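Local atomic coordinates of DUF176 (Nitrosomonas europaea, PDB entry 2OMO), a protein that is a putative antibiotic biosynthesis monooxygenase that probably has oxidoreductase activity. Residues 41-46 against 97-102. Sequence-based numbering, arbitrary orientation. Where two conformers were deposited one is given.
Sequences KEATRM and RDTVAD
The methyl group of A43 projects from helix 37-51 onto two branched side chains, T99 and V100 of helix 91-100. Its CB lies 3.9 Å from CG1 of V100 and 4.1 Å from CG2 of T99, so a single carbon meets one methyl branch of each of two consecutive residues. T99 holds OG1 beside its backbone N (chi1 -59°), which leaves CG2 anti to that N and directed at A43, while OG1 turns back along its own helix and hydrogen-bonds to the carbonyl O of T95. The hydroxyl is thereby satisfied within its own helix, and the threonine offers carbon to the neighbouring one. V100 reaches A43 with CG1 alone. Because A43 carries nothing beyond CB, the backbones come fairly close, the CA atoms of A43 and T99 being 7.3 Å apart. The fold is the ferredoxin-like alpha+beta arrangement of the antibiotic biosynthesis monooxygenase family, with a four-stranded antiparallel sheet in the order 2-3-1-4; here the helix after the first strand packs against the one preceding the last. T44, next to A43, faces I62 and L74 of the sheet, and its OG1 donates to F40 O and accepts from the indole NE1 of W96, the latter bond a polar link between the two helices just beside the apolar contact. Loop residues add to the packing on both helices: the side chain of A43 also rests on W103, and that of V100 on R108.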
ATOM      1  N   LYS A  41     -11.749 -13.589   3.455  1.00 13.75           N
ATOM      2  CA  LYS A  41     -10.772 -13.830   2.385  1.00 15.76           C
ATOM      3  C   LYS A  41     -11.430 -14.274   1.102  1.00 14.15           C
ATOM      4  O   LYS A  41     -11.068 -13.838   0.007  1.00 12.97           O
ATOM      5  CB  LYS A  41      -9.703 -14.862   2.798  1.00 15.89           C
ATOM      6  CG  LYS A  41      -8.842 -14.367   3.964  1.00 17.47           C
ATOM      7  CD  LYS A  41      -7.653 -15.292   4.281  1.00 19.89           C
ATOM      8  CE  LYS A  41      -7.976 -16.740   4.316  1.00 27.60           C
ATOM      9  NZ  LYS A  41      -6.766 -17.495   4.764  1.00 30.67           N
ATOM     10  N   GLU A  42     -12.426 -15.153   1.237  1.00 12.47           N
ATOM     11  CA  GLU A  42     -13.047 -15.720   0.058  1.00 13.08           C
ATOM     12  C   GLU A  42     -13.857 -14.647  -0.688  1.00 12.05           C
ATOM     13  O   GLU A  42     -13.825 -14.567  -1.908  1.00 11.99           O
ATOM     14  CB  GLU A  42     -13.921 -16.907   0.496  1.00 12.23           C
ATOM     15  CG  GLU A  42     -14.923 -17.435  -0.499  1.00 13.94           C
ATOM     16  CD  GLU A  42     -15.643 -18.662   0.126  1.00 12.82           C
ATOM     17  OE1 GLU A  42     -16.214 -18.514   1.238  1.00 16.25           O
ATOM     18  OE2 GLU A  42     -15.588 -19.747  -0.473  1.00 16.46           O
ATOM     19  N   ALA A  43     -14.611 -13.858   0.066  1.00 12.88           N
ATOM     20  CA  ALA A  43     -15.412 -12.770  -0.499  1.00 12.44           C
ATOM     21  C   ALA A  43     -14.487 -11.732  -1.153  1.00 12.32           C
ATOM     22  O   ALA A  43     -14.777 -11.231  -2.242  1.00 11.81           O
ATOM     23  CB  ALA A  43     -16.298 -12.131   0.590  1.00 14.01           C
ATOM     24  N   THR A  44     -13.354 -11.452  -0.505  1.00 11.52           N
ATOM     25  CA  THR A  44     -12.430 -10.444  -1.025  1.00 13.02           C
ATOM     26  C   THR A  44     -11.671 -10.974  -2.260  1.00 13.29           C
ATOM     27  O   THR A  44     -11.307 -10.189  -3.151  1.00 14.22           O
ATOM     28  CB  THR A  44     -11.482  -9.935   0.098  1.00 12.80           C
ATOM     29  OG1 THR A  44     -12.283  -9.506   1.201  1.00 13.57           O
ATOM     30  CG2 THR A  44     -10.602  -8.788  -0.396  1.00 11.93           C
ATOM     31  N   ARG A  45     -11.488 -12.289  -2.356  1.00 13.06           N
ATOM     32  CA  ARG A  45     -10.880 -12.901  -3.549  0.60 13.34           C
ATOM     33  C   ARG A  45     -11.697 -12.521  -4.790  1.00 13.14           C
ATOM     34  O   ARG A  45     -11.148 -12.145  -5.832  1.00 12.91           O
ATOM     35  CB  ARG A  45     -10.813 -14.439  -3.393  0.60 13.12           C
ATOM     36  CG  ARG A  45     -10.205 -15.178  -4.595  0.60 14.25           C
ATOM     37  CD  ARG A  45     -10.268 -16.703  -4.402  0.60 14.78           C
ATOM     38  NE  ARG A  45     -10.632 -17.409  -5.626  0.60 18.83           N
ATOM     39  CZ  ARG A  45     -11.697 -18.205  -5.759  0.60 21.45           C
ATOM     40  NH1 ARG A  45     -11.941 -18.809  -6.914  0.60 19.31           N
ATOM     41  NH2 ARG A  45     -12.524 -18.406  -4.737  0.60 23.88           N
HETATM   42  N   MSE A  46     -13.021 -12.651  -4.673  1.00 12.99           N
HETATM   43  CA  MSE A  46     -13.931 -12.377  -5.764  1.00 13.68           C
HETATM   44  C   MSE A  46     -13.852 -10.923  -6.176  1.00 13.90           C
HETATM   45  O   MSE A  46     -13.852 -10.603  -7.381  1.00 14.87           O
HETATM   46  CB  MSE A  46     -15.362 -12.713  -5.332  1.00 13.16           C
HETATM   47  CG  MSE A  46     -15.451 -14.059  -4.661  1.00 16.96           C
HETATM   48 SE   MSE A  46     -15.319 -15.487  -5.957  0.60 29.83          SE
HETATM   49  CE  MSE A  46     -13.408 -15.725  -6.120  1.00 25.86           C
ATOM     50  N   ARG A  97     -19.323  -5.446  -0.509  1.00 17.80           N
ATOM     51  CA  ARG A  97     -19.710  -4.559   0.576  1.00 18.53           C
ATOM     52  C   ARG A  97     -20.883  -5.142   1.383  1.00 18.16           C
ATOM     53  O   ARG A  97     -20.810  -5.226   2.605  1.00 17.68           O
ATOM     54  CB  ARG A  97     -20.080  -3.169   0.030  1.00 18.93           C
ATOM     55  CG  ARG A  97     -20.420  -2.131   1.081  1.00 23.99           C
ATOM     56  CD  ARG A  97     -21.179  -0.992   0.423  1.00 27.94           C
ATOM     57  NE  ARG A  97     -22.467  -1.497  -0.066  1.00 28.93           N
ATOM     58  CZ  ARG A  97     -23.356  -0.799  -0.783  1.00 31.95           C
ATOM     59  NH1 ARG A  97     -23.100   0.458  -1.133  1.00 32.44           N
ATOM     60  NH2 ARG A  97     -24.510  -1.362  -1.149  1.00 28.99           N
ATOM     61  N   ASP A  98     -21.938  -5.560   0.688  1.00 17.73           N
ATOM     62  CA  ASP A  98     -23.088  -6.197   1.361  1.00 19.73           C
ATOM     63  C   ASP A  98     -22.709  -7.501   2.064  1.00 19.93           C
ATOM     64  O   ASP A  98     -23.200  -7.776   3.160  1.00 20.61           O
ATOM     65  CB  ASP A  98     -24.215  -6.461   0.372  1.00 19.84           C
ATOM     66  CG  ASP A  98     -24.828  -5.199  -0.159  1.00 23.57           C
ATOM     67  OD1 ASP A  98     -24.440  -4.090   0.294  1.00 28.10           O
ATOM     68  OD2 ASP A  98     -25.729  -5.319  -1.026  1.00 26.52           O
ATOM     69  N   THR A  99     -21.849  -8.294   1.435  1.00 18.65           N
ATOM     70  CA  THR A  99     -21.454  -9.600   1.973  1.00 18.93           C
ATOM     71  C   THR A  99     -20.646  -9.525   3.285  1.00 17.02           C
ATOM     72  O   THR A  99     -20.939 -10.272   4.266  1.00 16.96           O
ATOM     73  CB  THR A  99     -20.726 -10.422   0.898  1.00 19.00           C
ATOM     74  OG1 THR A  99     -21.601 -10.584  -0.227  1.00 22.62           O
ATOM     75  CG2 THR A  99     -20.345 -11.831   1.395  1.00 22.04           C
ATOM     76  N   VAL A 100     -19.682  -8.612   3.324  1.00 13.05           N
ATOM     77  CA  VAL A 100     -18.756  -8.575   4.437  1.00 11.47           C
ATOM     78  C   VAL A 100     -19.278  -7.665   5.569  1.00 11.40           C
ATOM     79  O   VAL A 100     -18.719  -7.635   6.654  1.00 10.57           O
ATOM     80  CB  VAL A 100     -17.326  -8.148   3.982  1.00 10.71           C
ATOM     81  CG1 VAL A 100     -16.800  -9.026   2.832  1.00 11.01           C
ATOM     82  CG2 VAL A 100     -17.310  -6.660   3.580  1.00 10.55           C
ATOM     83  N   ALA A 101     -20.377  -6.948   5.318  1.00 11.41           N
ATOM     84  CA  ALA A 101     -20.857  -5.953   6.289  1.00 11.47           C
ATOM     85  C   ALA A 101     -20.916  -6.539   7.730  1.00 11.21           C
ATOM     86  O   ALA A 101     -20.356  -5.961   8.686  1.00 11.38           O
ATOM     87  CB  ALA A 101     -22.211  -5.418   5.855  1.00 11.88           C
ATOM     88  N   ASP A 102     -21.526  -7.710   7.849  1.00  9.83           N
ATOM     89  CA  ASP A 102     -21.757  -8.333   9.142  1.00 10.38           C
ATOM     90  C   ASP A 102     -20.522  -9.007   9.729  1.00  9.78           C
ATOM     91  O   ASP A 102     -20.560  -9.465  10.888  1.00 10.06           O
ATOM     92  CB  ASP A 102     -22.922  -9.323   9.051  1.00 11.72           C
ATOM     93  CG  ASP A 102     -24.253  -8.624   8.819  1.00 16.20           C
ATOM     94  OD1 ASP A 102     -24.397  -7.468   9.279  1.00 20.95           O
ATOM     95  OD2 ASP A 102     -25.141  -9.233   8.181  1.00 20.91           O
TER